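CDP-4-keto-6-deoxy-D-glucose-3-dehydrase (Yersinia pseudotuberculosis, PDB 3BB8) probably acts as a pyridoxal 5'-phosphate-dependent 3-dehydrase on CDP-4-keto-6-deoxy-D-glucose in lipopolysaccharide biosynthesis. Local coordinates at residues F309-K321 with L333-F347. The protein carries 1 engineered substitution. Sequence-based numbering, arbitrary orientation.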
loop_
_atom_site.group_PDB
_atom_site.type_symbol
_atom_site.label_atom_id
_atom_site.label_comp_id
_atom_site.label_asym_id
_atom_site.label_seq_id
_atom_site.Cartn_x
_atom_site.Cartn_y
_atom_site.Cartn_z
ATOM N N PHE A 309 -23.759 -13.262 0.230
ATOM C CA PHE A 309 -23.764 -11.809 0.105
ATOM C C PHE A 309 -24.296 -11.317 -1.234
ATOM O O PHE A 309 -25.163 -10.450 -1.274
ATOM C CB PHE A 309 -22.355 -11.256 0.319
ATOM C CG PHE A 309 -21.864 -11.362 1.735
ATOM C CD1 PHE A 309 -22.750 -11.576 2.781
ATOM C CD2 PHE A 309 -20.519 -11.193 2.025
ATOM C CE1 PHE A 309 -22.301 -11.616 4.107
ATOM C CE2 PHE A 309 -20.060 -11.228 3.340
ATOM C CZ PHE A 309 -20.952 -11.439 4.388
ATOM N N VAL A 310 -23.775 -11.864 -2.328
ATOM C CA VAL A 310 -24.208 -11.462 -3.663
ATOM C C VAL A 310 -25.707 -11.686 -3.859
ATOM O O VAL A 310 -26.404 -10.842 -4.426
ATOM C CB VAL A 310 -23.444 -12.240 -4.751
ATOM C CG1 VAL A 310 -23.930 -11.830 -6.134
ATOM C CG2 VAL A 310 -21.951 -11.980 -4.613
ATOM N N GLU A 311 -26.189 -12.831 -3.391
ATOM C CA GLU A 311 -27.599 -13.183 -3.494
ATOM C C GLU A 311 -28.440 -12.219 -2.660
ATOM O O GLU A 311 -29.488 -11.753 -3.102
ATOM C CB GLU A 311 -27.801 -14.625 -3.010
ATOM C CG GLU A 311 -29.251 -15.032 -2.769
ATOM C CD GLU A 311 -29.382 -16.475 -2.276
ATOM O OE1 GLU A 311 -28.698 -16.839 -1.289
ATOM O OE2 GLU A 311 -30.174 -17.242 -2.874
ATOM N N LYS A 312 -27.967 -11.924 -1.455
ATOM C CA LYS A 312 -28.661 -11.021 -0.546
ATOM C C LYS A 312 -28.733 -9.588 -1.088
ATOM O O LYS A 312 -29.757 -8.921 -0.959
ATOM C CB LYS A 312 -27.964 -11.029 0.817
ATOM C CG LYS A 312 -28.631 -10.167 1.876
ATOM C CD LYS A 312 -30.067 -10.601 2.126
ATOM C CE LYS A 312 -30.714 -9.752 3.214
ATOM N NZ LYS A 312 -32.170 -10.053 3.379
ATOM N N ARG A 313 -27.648 -9.113 -1.692
ATOM C CA ARG A 313 -27.633 -7.765 -2.243
ATOM C C ARG A 313 -28.649 -7.651 -3.370
ATOM O O ARG A 313 -29.334 -6.639 -3.492
ATOM C CB ARG A 313 -26.228 -7.400 -2.751
ATOM C CG ARG A 313 -25.234 -7.144 -1.624
ATOM C CD ARG A 313 -23.793 -7.104 -2.113
ATOM N NE ARG A 313 -22.911 -6.636 -1.051
ATOM C CZ ARG A 313 -22.745 -5.357 -0.719
ATOM N NH1 ARG A 313 -23.397 -4.402 -1.379
ATOM N NH2 ARG A 313 -21.948 -5.033 0.294
ATOM N N LYS A 314 -28.747 -8.688 -4.194
ATOM C CA LYS A 314 -29.705 -8.662 -5.292
ATOM C C LYS A 314 -31.130 -8.636 -4.732
ATOM O O LYS A 314 -32.001 -7.944 -5.257
ATOM C CB LYS A 314 -29.525 -9.888 -6.183
ATOM C CG LYS A 314 -28.219 -9.911 -6.944
ATOM C CD LYS A 314 -28.131 -11.154 -7.812
ATOM C CE LYS A 314 -26.844 -11.186 -8.604
ATOM N NZ LYS A 314 -26.687 -12.473 -9.328
ATOM N N ALA A 315 -31.345 -9.392 -3.658
ATOM C CA ALA A 315 -32.646 -9.481 -3.007
ATOM C C ALA A 315 -33.074 -8.119 -2.473
ATOM O O ALA A 315 -34.129 -7.599 -2.840
ATOM C CB ALA A 315 -32.585 -10.497 -1.863
ATOM N N ASN A 316 -32.248 -7.548 -1.603
ATOM C CA ASN A 316 -32.527 -6.244 -1.019
ATOM C C ASN A 316 -32.780 -5.190 -2.092
ATOM O O ASN A 316 -33.601 -4.297 -1.906
ATOM C CB ASN A 316 -31.366 -5.811 -0.125
ATOM C CG ASN A 316 -31.294 -6.613 1.158
ATOM O OD1 ASN A 316 -30.435 -6.373 2.009
ATOM N ND2 ASN A 316 -32.202 -7.570 1.307
ATOM N N PHE A 317 -32.077 -5.295 -3.214
ATOM C CA PHE A 317 -32.259 -4.340 -4.302
ATOM C C PHE A 317 -33.666 -4.442 -4.892
ATOM O O PHE A 317 -34.364 -3.438 -5.036
ATOM C CB PHE A 317 -31.248 -4.591 -5.416
ATOM C CG PHE A 317 -31.434 -3.702 -6.613
ATOM C CD1 PHE A 317 -30.804 -2.465 -6.684
ATOM C CD2 PHE A 317 -32.238 -4.103 -7.678
ATOM C CE1 PHE A 317 -30.966 -1.646 -7.792
ATOM C CE2 PHE A 317 -32.404 -3.284 -8.794
ATOM C CZ PHE A 317 -31.763 -2.052 -8.850
ATOM N N LYS A 318 -34.059 -5.663 -5.252
ATOM C CA LYS A 318 -35.365 -5.910 -5.846
ATOM C C LYS A 318 -36.467 -5.452 -4.895
ATOM O O LYS A 318 -37.387 -4.741 -5.290
ATOM C CB LYS A 318 -35.520 -7.400 -6.151
ATOM C CG LYS A 318 -36.694 -7.735 -7.053
ATOM C CD LYS A 318 -36.640 -9.190 -7.484
ATOM C CE LYS A 318 -37.628 -9.483 -8.602
ATOM N NZ LYS A 318 -37.476 -10.882 -9.108
ATOM N N TYR A 319 -36.347 -5.853 -3.637
ATOM C CA TYR A 319 -37.312 -5.498 -2.612
ATOM C C TYR A 319 -37.436 -3.976 -2.504
ATOM O O TYR A 319 -38.478 -3.401 -2.817
ATOM C CB TYR A 319 -36.865 -6.086 -1.271
ATOM C CG TYR A 319 -37.857 -5.915 -0.146
ATOM C CD1 TYR A 319 -39.070 -6.610 -0.145
ATOM C CD2 TYR A 319 -37.580 -5.075 0.928
ATOM C CE1 TYR A 319 -39.979 -6.475 0.909
ATOM C CE2 TYR A 319 -38.480 -4.932 1.983
ATOM C CZ TYR A 319 -39.677 -5.635 1.968
ATOM O OH TYR A 319 -40.562 -5.503 3.017
ATOM N N LEU A 320 -36.359 -3.332 -2.067
ATOM C CA LEU A 320 -36.325 -1.883 -1.902
ATOM C C LEU A 320 -36.865 -1.113 -3.102
ATOM O O LEU A 320 -37.663 -0.193 -2.935
ATOM C CB LEU A 320 -34.896 -1.425 -1.609
ATOM C CG LEU A 320 -34.710 0.050 -1.252
ATOM C CD1 LEU A 320 -35.548 0.397 -0.014
ATOM C CD2 LEU A 320 -33.233 0.318 -0.997
ATOM N N LYS A 321 -36.430 -1.482 -4.305
ATOM C CA LYS A 321 -36.883 -0.789 -5.507
ATOM C C LYS A 321 -38.379 -0.968 -5.753
ATOM O O LYS A 321 -39.054 -0.051 -6.224
ATOM C CB LYS A 321 -36.119 -1.273 -6.743
ATOM C CG LYS A 321 -36.505 -0.506 -8.000
ATOM C CD LYS A 321 -35.920 -1.103 -9.259
ATOM C CE LYS A 321 -36.400 -0.350 -10.484
ATOM N NZ LYS A 321 -35.940 -0.977 -11.741
ATOM N N LEU A 333 -35.629 5.707 -10.069
ATOM C CA LEU A 333 -35.080 4.486 -9.495
ATOM C C LEU A 333 -34.028 3.834 -10.386
ATOM O O LEU A 333 -34.091 3.935 -11.609
ATOM C CB LEU A 333 -36.211 3.501 -9.185
ATOM C CG LEU A 333 -37.166 4.002 -8.101
ATOM C CD1 LEU A 333 -38.345 3.048 -7.967
ATOM C CD2 LEU A 333 -36.428 4.130 -6.785
ATOM N N PRO A 334 -33.044 3.151 -9.774
ATOM C CA PRO A 334 -31.954 2.476 -10.488
ATOM C C PRO A 334 -32.365 1.367 -11.452
ATOM O O PRO A 334 -33.361 0.673 -11.245
ATOM C CB PRO A 334 -31.065 1.972 -9.355
ATOM C CG PRO A 334 -32.036 1.709 -8.259
ATOM C CD PRO A 334 -32.944 2.912 -8.323
ATOM N N GLU A 335 -31.579 1.206 -12.510
ATOM C CA GLU A 335 -31.853 0.185 -13.509
ATOM C C GLU A 335 -30.594 -0.561 -13.949
ATOM O O GLU A 335 -29.629 0.040 -14.438
ATOM C CB GLU A 335 -32.539 0.817 -14.724
ATOM C CG GLU A 335 -34.025 1.062 -14.537
ATOM C CD GLU A 335 -34.606 1.987 -15.594
ATOM O OE1 GLU A 335 -34.105 1.982 -16.742
ATOM O OE2 GLU A 335 -35.574 2.713 -15.279
ATOM N N ALA A 336 -30.610 -1.879 -13.767
ATOM C CA ALA A 336 -29.486 -2.712 -14.158
ATOM C C ALA A 336 -29.251 -2.537 -15.648
ATOM O O ALA A 336 -30.191 -2.330 -16.409
ATOM C CB ALA A 336 -29.785 -4.168 -13.849
ATOM N N THR A 337 -27.991 -2.609 -16.061
ATOM C CA THR A 337 -27.643 -2.470 -17.468
ATOM C C THR A 337 -28.177 -3.675 -18.239
ATOM O O THR A 337 -28.184 -4.798 -17.730
ATOM C CB THR A 337 -26.109 -2.355 -17.643
ATOM O OG1 THR A 337 -25.669 -1.104 -17.105
ATOM C CG2 THR A 337 -25.717 -2.420 -19.113
ATOM N N GLU A 338 -28.625 -3.436 -19.466
ATOM C CA GLU A 338 -29.185 -4.501 -20.290
ATOM C C GLU A 338 -28.283 -5.719 -20.391
ATOM O O GLU A 338 -27.082 -5.611 -20.658
ATOM C CB GLU A 338 -29.489 -3.999 -21.700
ATOM C CG GLU A 338 -30.480 -4.892 -22.443
ATOM C CD GLU A 338 -30.416 -4.723 -23.945
ATOM O OE1 GLU A 338 -30.479 -3.569 -24.424
ATOM O OE2 GLU A 338 -30.305 -5.752 -24.646
ATOM N N ASN A 339 -28.886 -6.880 -20.174
ATOM C CA ASN A 339 -28.194 -8.154 -20.240
ATOM C C ASN A 339 -27.093 -8.271 -19.196
ATOM O O ASN A 339 -25.971 -8.674 -19.502
ATOM C CB ASN A 339 -27.619 -8.367 -21.645
ATOM C CG ASN A 339 -27.065 -9.769 -21.841
ATOM O OD1 ASN A 339 -27.636 -10.748 -21.356
ATOM N ND2 ASN A 339 -25.957 -9.872 -22.566
ATOM N N SER A 340 -27.419 -7.925 -17.955
ATOM C CA SER A 340 -26.444 -8.013 -16.877
ATOM C C SER A 340 -27.142 -8.385 -15.583
ATOM O O SER A 340 -28.326 -8.112 -15.410
ATOM C CB SER A 340 -25.716 -6.678 -16.700
ATOM O OG SER A 340 -26.509 -5.751 -15.983
ATOM N N ASP A 341 -26.408 -9.017 -14.677
ATOM C CA ASP A 341 -26.960 -9.408 -13.389
ATOM C C ASP A 341 -26.079 -8.731 -12.333
ATOM O O ASP A 341 -25.234 -9.360 -11.698
ATOM C CB ASP A 341 -26.927 -10.937 -13.249
ATOM C CG ASP A 341 -27.713 -11.442 -12.046
ATOM O OD1 ASP A 341 -28.374 -10.624 -11.364
ATOM O OD2 ASP A 341 -27.673 -12.665 -11.786
ATOM N N PRO A 342 -26.290 -7.430 -12.154
ATOM C CA PRO A 342 -25.431 -6.624 -11.281
ATOM C C PRO A 342 -25.496 -7.095 -9.831
ATOM O O PRO A 342 -26.583 -7.188 -9.262
ATOM C CB PRO A 342 -26.031 -5.223 -11.406
ATOM C CG PRO A 342 -27.464 -5.461 -11.728
ATOM C CD PRO A 342 -27.493 -6.696 -12.582
ATOM N N SER A 343 -24.339 -7.386 -9.247
ATOM C CA SER A 343 -24.227 -7.538 -7.802
ATOM C C SER A 343 -24.155 -6.182 -7.108
ATOM O O SER A 343 -23.070 -5.675 -6.824
ATOM C CB SER A 343 -22.997 -8.376 -7.445
ATOM O OG SER A 343 -22.884 -8.543 -6.042
ATOM N N TRP A 344 -25.319 -5.599 -6.838
ATOM C CA TRP A 344 -25.392 -4.246 -6.301
ATOM C C TRP A 344 -24.530 -3.967 -5.082
ATOM O O TRP A 344 -24.504 -4.739 -4.119
ATOM C CB TRP A 344 -26.851 -3.856 -6.011
ATOM C CG TRP A 344 -27.699 -3.865 -7.246
ATOM C CD1 TRP A 344 -28.517 -4.871 -7.671
ATOM C CD2 TRP A 344 -27.724 -2.866 -8.274
ATOM N NE1 TRP A 344 -29.049 -4.564 -8.905
ATOM C CE2 TRP A 344 -28.576 -3.340 -9.298
ATOM C CE3 TRP A 344 -27.106 -1.621 -8.431
ATOM C CZ2 TRP A 344 -28.826 -2.608 -10.468
ATOM C CZ3 TRP A 344 -27.355 -0.891 -9.598
ATOM C CH2 TRP A 344 -28.208 -1.390 -10.601
ATOM N N PHE A 345 -23.816 -2.845 -5.163
ATOM C CA PHE A 345 -22.931 -2.369 -4.104
ATOM C C PHE A 345 -23.755 -1.450 -3.218
ATOM O O PHE A 345 -23.636 -1.463 -1.988
ATOM C CB PHE A 345 -21.754 -1.601 -4.726
ATOM C CG PHE A 345 -20.856 -0.928 -3.720
ATOM C CD1 PHE A 345 -21.096 0.379 -3.315
ATOM C CD2 PHE A 345 -19.762 -1.600 -3.184
ATOM C CE1 PHE A 345 -20.260 1.009 -2.393
ATOM C CE2 PHE A 345 -18.921 -0.978 -2.260
ATOM C CZ PHE A 345 -19.172 0.329 -1.866
ATOM N N GLY A 346 -24.589 -0.651 -3.873
ATOM C CA GLY A 346 -25.460 0.282 -3.180
ATOM C C GLY A 346 -26.678 0.538 -4.043
ATOM O O GLY A 346 -26.766 0.022 -5.159
ATOM N N PHE A 347 -27.608 1.342 -3.538
ATOM C CA PHE A 347 -28.847 1.666 -4.258
ATOM C C PHE A 347 -28.834 3.138 -4.688
ATOM O O PHE A 347 -29.134 4.020 -3.888
ATOM C CB PHE A 347 -30.038 1.408 -3.334
ATOM C CG PHE A 347 -31.363 1.359 -4.039
ATOM C CD1 PHE A 347 -31.765 0.208 -4.712
ATOM C CD2 PHE A 347 -32.219 2.457 -4.009
ATOM C CE1 PHE A 347 -33.007 0.143 -5.342
ATOM C CE2 PHE A 347 -33.464 2.409 -4.634
ATOM C CZ PHE A 347 -33.862 1.250 -5.302
#
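Phe317 lies flat on the indole of Trp344 in a face-to-face stack: its ring and the five-membered ring are parallel within 1°, with centroids 3.5 Å apart. With CG anti to its backbone N (chi1 176°), Phe317 reaches out from the helix to cover one indole face, while Pro342 CB approaches the other. Phe347 completes the aromatic cluster, its ring inclined at 57° to that of Phe317 and its CD1 3.5 Å from Phe317 CD1. Phe347 is itself clamped between Leu320 CD2, which makes a CH-pi contact 3.9 Å from the ring centroid, and Pro334 CG over the opposite face. Beyond these rings, the extended Lys321 chain passes the Phe347 rim and Leu333, and its NZ donates to Pro334 O (3.1 Å). On the other flank, Arg313 NH1 donates to two backbone carbonyls, meeting Trp344 O on a lone pair and Phe345 O from above its carbonyl plane, both at 3.0 Å; this fork ties the backbone just beyond the inverse gamma turn centred on Ser343 to the helix. At the polar edge, Lys314 NZ forms a 2.7 Å salt bridge with Asp341 OD2, met from above the carboxylate plane. In this aspartate aminotransferase fold, the contact thus packs helix 293-323 against the connection from strand 331-332 to strand 347-351 and the latter's start, with helix 419-432 touching Leu320 and strand 199-200 pairing with Asp341, while Phe345 turns from the helix toward Asp194 of the pyridoxal 5'-phosphate site.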